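Local coordinates for protein aspartate-semialdehyde dehydrogenase (Candida albicans, PDB 3HSK) that catalyses the NADPH-dependent reductive dephosphorylation of 4-phospho-L-aspartate to aspartate semialdehyde, the second step on the route to methionine and threonine, at residues V152-A155 with V156-G159; G241-A244 with E245-F249. One frame throughout, in Å; residues are numbered along the deposited sequence.

Contact 1: V152-A155 with V156-G159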
ATOM      1  N   VAL A 152     -32.295  14.255 -22.854  1.00 50.81           N
ATOM      2  CA  VAL A 152     -32.307  15.664 -23.237  1.00 51.31           C
ATOM      3  C   VAL A 152     -32.793  15.859 -24.674  1.00 51.90           C
ATOM      4  O   VAL A 152     -33.707  16.654 -24.928  1.00 51.75           O
ATOM      5  CB  VAL A 152     -30.909  16.325 -23.022  1.00 51.25           C
ATOM      6  CG1 VAL A 152     -30.789  17.653 -23.759  1.00 50.85           C
ATOM      7  CG2 VAL A 152     -30.639  16.520 -21.533  1.00 51.33           C
ATOM      8  N   LYS A 153     -32.185  15.115 -25.598  1.00 52.52           N
ATOM      9  CA  LYS A 153     -32.418  15.296 -27.030  1.00 53.12           C
ATOM     10  C   LYS A 153     -33.799  14.836 -27.466  1.00 53.64           C
ATOM     11  O   LYS A 153     -34.387  15.419 -28.379  1.00 53.85           O
ATOM     12  CB  LYS A 153     -31.340  14.590 -27.850  1.00 53.03           C
ATOM     13  CG  LYS A 153     -29.983  15.255 -27.760  1.00 52.68           C
ATOM     14  CD  LYS A 153     -28.942  14.483 -28.547  1.00 51.85           C
ATOM     15  CE  LYS A 153     -27.658  15.271 -28.613  1.00 51.61           C
ATOM     16  NZ  LYS A 153     -26.623  14.618 -29.460  1.00 51.15           N
ATOM     17  N   GLN A 154     -34.310  13.795 -26.818  1.00 54.24           N
ATOM     18  CA  GLN A 154     -35.669  13.344 -27.076  1.00 55.05           C
ATOM     19  C   GLN A 154     -36.697  14.348 -26.538  1.00 55.69           C
ATOM     20  O   GLN A 154     -37.745  14.557 -27.158  1.00 55.82           O
ATOM     21  CB  GLN A 154     -35.904  11.931 -26.525  1.00 54.92           C
ATOM     22  CG  GLN A 154     -35.133  10.823 -27.279  1.00 54.91           C
ATOM     23  CD  GLN A 154     -35.570  10.656 -28.729  1.00 55.41           C
ATOM     24  OE1 GLN A 154     -36.765  10.645 -29.032  1.00 55.57           O
ATOM     25  NE2 GLN A 154     -34.598  10.523 -29.632  1.00 54.71           N
ATOM     26  N   ALA A 155     -36.384  14.981 -25.406  1.00 56.29           N
ATOM     27  CA  ALA A 155     -37.261  15.993 -24.807  1.00 57.08           C
ATOM     28  C   ALA A 155     -37.407  17.227 -25.693  1.00 57.49           C
ATOM     29  O   ALA A 155     -38.514  17.736 -25.872  1.00 57.63           O
ATOM     30  CB  ALA A 155     -36.770  16.391 -23.410  1.00 56.95           C
ATOM     31  N   VAL A 156     -36.288  17.693 -26.244  1.00 58.13           N
ATOM     32  CA  VAL A 156     -36.260  18.899 -27.074  1.00 58.89           C
ATOM     33  C   VAL A 156     -36.813  18.651 -28.492  1.00 59.33           C
ATOM     34  O   VAL A 156     -37.401  19.549 -29.102  1.00 59.63           O
ATOM     35  CB  VAL A 156     -34.832  19.561 -27.089  1.00 58.89           C
ATOM     36  CG1 VAL A 156     -33.795  18.653 -27.726  1.00 59.31           C
ATOM     37  CG2 VAL A 156     -34.847  20.921 -27.783  1.00 59.06           C
ATOM     38  N   SER A 157     -36.638  17.430 -29.002  1.00 59.71           N
ATOM     39  CA  SER A 157     -37.128  17.072 -30.337  1.00 60.08           C
ATOM     40  C   SER A 157     -38.654  17.038 -30.391  1.00 60.41           C
ATOM     41  O   SER A 157     -39.253  17.201 -31.457  1.00 60.46           O
ATOM     42  CB  SER A 157     -36.568  15.720 -30.779  1.00 59.94           C
ATOM     43  OG  SER A 157     -37.305  14.651 -30.215  1.00 59.90           O
ATOM     44  N   LYS A 158     -39.272  16.812 -29.235  1.00 60.71           N
ATOM     45  CA  LYS A 158     -40.723  16.837 -29.112  1.00 60.94           C
ATOM     46  C   LYS A 158     -41.218  18.263 -28.837  1.00 60.93           C
ATOM     47  O   LYS A 158     -42.406  18.484 -28.587  1.00 61.18           O
ATOM     48  CB  LYS A 158     -41.184  15.853 -28.030  1.00 61.10           C
ATOM     49  CG  LYS A 158     -40.840  14.393 -28.345  1.00 61.45           C
ATOM     50  CD  LYS A 158     -40.946  13.513 -27.110  1.00 62.32           C
ATOM     51  CE  LYS A 158     -40.258  12.171 -27.325  1.00 62.92           C
ATOM     52  NZ  LYS A 158     -40.143  11.396 -26.050  1.00 63.32           N
ATOM     53  N   GLY A 159     -40.295  19.223 -28.899  1.00 60.81           N
ATOM     54  CA  GLY A 159     -40.624  20.644 -28.794  1.00 60.61           C
ATOM     55  C   GLY A 159     -40.596  21.219 -27.389  1.00 60.51           C
ATOM     56  O   GLY A 159     -40.676  22.437 -27.214  1.00 60.50           O
TER
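Val156 and Ser157 hang on the carbonyls of Val152 and Lys153 at the hydrogen-bonded end of a helix. The backbone bond from Val156 N to Val152 O measures 3.1 Å, and that from Ser157 N to Lys153 O is of similar length. The tight, inward side is formed by Val152, which is buried, and Ala155; both touch Pro163 in the loop that follows the helix.

Gln154, Val156, Ser157 and Lys158 are exposed, and the contacts there are looser. Val156 CG1 rests against the preceding turn, 3.4 Å from Lys153 O and equally near Val152 O; a chi1 of 64° tucks it back over the helix, toward these carbonyls. Gln154 O is approached by two donors: Lys158 N gives only a weak bond, while Ser157 OG donates at 3.1 Å. The hydroxyl comes from well off the carbonyl's own direction, at a C=O...OG angle of 112° and above the carbonyl plane. The aliphatic part of Lys158 runs alongside the same oxygen, with CG 3.3 Å and CE 3.5 Å from Gln154 O. The two long side chains barely meet, Gln154 OE1 standing 4.2 Å from Lys158 CE. Lys153 reaches back along the helix instead, its NZ forming a salt bridge with Glu149.

Beyond Lys158 the chain changes course at Gly159, whose phi of 91° puts it in the left-handed region; its N bonds Val156 O at 2.9 Å. A positive-phi glycine whose own N bonds the carbonyl three residues back is characteristic of a glycine-terminated helix C-terminus, here that of helix 146-157 in the beta-alpha-beta unit between strands 135-136 and 165-169.

Contact 2: G241-A244 with E245-F249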
ATOM      1  N   GLY A 241     -23.185  -1.058 -16.614  1.00 43.05           N
ATOM      2  CA  GLY A 241     -24.001  -0.793 -17.796  1.00 43.91           C
ATOM      3  C   GLY A 241     -25.298  -0.064 -17.506  1.00 44.87           C
ATOM      4  O   GLY A 241     -25.426   0.633 -16.489  1.00 44.64           O
ATOM      5  N   VAL A 242     -26.259  -0.225 -18.415  1.00 45.56           N
ATOM      6  CA  VAL A 242     -27.581   0.396 -18.291  1.00 46.47           C
ATOM      7  C   VAL A 242     -28.692  -0.660 -18.372  1.00 46.71           C
ATOM      8  O   VAL A 242     -28.501  -1.729 -18.967  1.00 46.81           O
ATOM      9  CB  VAL A 242     -27.800   1.502 -19.359  1.00 46.57           C
ATOM     10  CG1 VAL A 242     -26.797   2.633 -19.171  1.00 46.82           C
ATOM     11  CG2 VAL A 242     -27.690   0.930 -20.779  1.00 47.58           C
ATOM     12  N   ASN A 243     -29.841  -0.368 -17.762  1.00 46.89           N
ATOM     13  CA  ASN A 243     -30.994  -1.271 -17.822  1.00 47.11           C
ATOM     14  C   ASN A 243     -31.618  -1.316 -19.225  1.00 47.69           C
ATOM     15  O   ASN A 243     -31.284  -0.496 -20.089  1.00 47.59           O
ATOM     16  CB  ASN A 243     -32.039  -0.920 -16.745  1.00 46.76           C
ATOM     17  CG  ASN A 243     -32.695   0.438 -16.968  1.00 45.97           C
ATOM     18  OD1 ASN A 243     -32.326   1.185 -17.874  1.00 44.88           O
ATOM     19  ND2 ASN A 243     -33.668   0.765 -16.126  1.00 44.99           N
ATOM     20  N   ALA A 244     -32.516  -2.277 -19.442  1.00 48.37           N
ATOM     21  CA  ALA A 244     -33.165  -2.460 -20.740  1.00 48.94           C
ATOM     22  C   ALA A 244     -33.891  -1.197 -21.202  1.00 49.38           C
ATOM     23  O   ALA A 244     -33.841  -0.854 -22.381  1.00 49.16           O
ATOM     24  CB  ALA A 244     -34.119  -3.654 -20.705  1.00 49.12           C
ATOM     25  N   GLU A 245     -34.536  -0.497 -20.269  1.00 50.10           N
ATOM     26  CA  GLU A 245     -35.253   0.740 -20.591  1.00 50.93           C
ATOM     27  C   GLU A 245     -34.315   1.912 -20.928  1.00 50.83           C
ATOM     28  O   GLU A 245     -34.759   2.935 -21.448  1.00 50.98           O
ATOM     29  CB  GLU A 245     -36.228   1.113 -19.467  1.00 51.33           C
ATOM     30  CG  GLU A 245     -37.425   1.948 -19.952  1.00 53.86           C
ATOM     31  CD  GLU A 245     -38.659   1.822 -19.064  1.00 56.37           C
ATOM     32  OE1 GLU A 245     -38.717   0.884 -18.237  1.00 57.92           O
ATOM     33  OE2 GLU A 245     -39.576   2.666 -19.201  1.00 57.29           O
ATOM     34  N   GLY A 246     -33.023   1.747 -20.642  1.00 50.72           N
ATOM     35  CA  GLY A 246     -32.001   2.749 -20.963  1.00 50.56           C
ATOM     36  C   GLY A 246     -32.086   4.048 -20.174  1.00 50.46           C
ATOM     37  O   GLY A 246     -31.597   5.084 -20.632  1.00 50.43           O
ATOM     38  N   THR A 247     -32.701   3.992 -18.993  1.00 50.35           N
ATOM     39  CA  THR A 247     -32.906   5.181 -18.150  1.00 50.48           C
ATOM     40  C   THR A 247     -32.105   5.124 -16.840  1.00 50.38           C
ATOM     41  O   THR A 247     -31.821   6.161 -16.232  1.00 50.58           O
ATOM     42  CB  THR A 247     -34.408   5.393 -17.804  1.00 50.44           C
ATOM     43  OG1 THR A 247     -34.858   4.347 -16.935  1.00 50.76           O
ATOM     44  CG2 THR A 247     -35.272   5.406 -19.071  1.00 50.60           C
ATOM     45  N   GLU A 248     -31.760   3.913 -16.409  1.00 50.27           N
ATOM     46  CA  GLU A 248     -31.040   3.702 -15.154  1.00 50.17           C
ATOM     47  C   GLU A 248     -29.815   2.831 -15.348  1.00 49.88           C
ATOM     48  O   GLU A 248     -29.771   1.986 -16.247  1.00 49.98           O
ATOM     49  CB  GLU A 248     -31.949   3.061 -14.106  1.00 50.18           C
ATOM     50  CG  GLU A 248     -33.058   3.974 -13.595  1.00 50.62           C
ATOM     51  CD  GLU A 248     -33.962   3.295 -12.587  1.00 50.80           C
ATOM     52  OE1 GLU A 248     -33.618   2.186 -12.113  1.00 51.31           O
ATOM     53  OE2 GLU A 248     -35.023   3.877 -12.270  1.00 51.70           O
ATOM     54  N   PHE A 249     -28.829   3.033 -14.481  1.00 49.36           N
ATOM     55  CA  PHE A 249     -27.591   2.278 -14.539  1.00 48.71           C
ATOM     56  C   PHE A 249     -27.688   0.957 -13.790  1.00 48.64           C
ATOM     57  O   PHE A 249     -28.305   0.867 -12.731  1.00 48.43           O
ATOM     58  CB  PHE A 249     -26.418   3.126 -14.030  1.00 48.29           C
ATOM     59  CG  PHE A 249     -26.088   4.277 -14.931  1.00 47.37           C
ATOM     60  CD1 PHE A 249     -25.278   4.093 -16.043  1.00 46.54           C
ATOM     61  CD2 PHE A 249     -26.616   5.540 -14.690  1.00 46.99           C
ATOM     62  CE1 PHE A 249     -24.991   5.153 -16.896  1.00 46.16           C
ATOM     63  CE2 PHE A 249     -26.335   6.601 -15.537  1.00 46.20           C
ATOM     64  CZ  PHE A 249     -25.515   6.408 -16.638  1.00 46.17           C
TER
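Gly241 opens one arm of a small antiparallel beta hairpin and meets Phe249 on the other. Gly241 O accepts a CA-H...O contact from Phe249 CA at 3.3 Å and also sits at the edge of the Phe249 ring, near its plane. Gly241 is further paired through its backbone with Val250, which continues the two-stranded sheet.

Val242 forms a non-hydrogen-bonded pair with Phe249. Although the two side chains diverge, Val242 CG1 still comes within 3.8 Å of Phe249 CD1, approaching the ring obliquely. Outside the hairpin, the buried Phe249 also meets Pro134, the ring of His144 and Val147 of helix 146-157, which Val242 touches too.

Asn243 carries most of the polar contact. Asn243 N bonds Glu248 O at 2.8 Å in an almost straight line. A chi1 of 66° folds the amide back over the turn, where OD1 is offered to two backbone donors. Thr247 N reaches Asn243 OD1 at 3.0 Å, in the carbonyl plane and on a lone pair; Glu248 N reaches Asn243 OD1 at 3.1 Å from above that plane. Two such bonds fix the rotation of the amide, and the side-chain OD1 takes the Glu248 N-H while the backbone O of Asn243 accepts from Gly246 N. On the other branch, Asn243 ND2 lies 3.5 Å from Glu248 CB, and the amide and carboxylate planes of these residues are only 13° apart.

Ala244 then begins the bend, as the second residue of a type I turn from Asn243 to Gly246. Gly246, at a positive phi of 68°, turns the chain into the returning arm. The turn is closed by Gly246 N bonding Asn243 O at 2.9 Å, the donor lying well above the carbonyl plane.

Overall arrangement
Helix 146-157 connects the two surface sites: contact 1 is its C-terminal end, while Val147, near its start, packs against Val242 and Phe249 of contact 2. The contacts do not touch; their centres are 19 Å apart and their nearest atoms about 9 Å. Both lie on the same side of the chain's centre, their own centres about 28 Å (contact 1) and 21 Å (contact 2) from it. The hairpin belongs to the dimerisation-domain sequence family, yet no other chain of the assembly touches either contact. Both are remote from the NADP pocket and from the predicted catalytic Cys172, which follows strand 165-169 of contact 1's beta-alpha-beta unit.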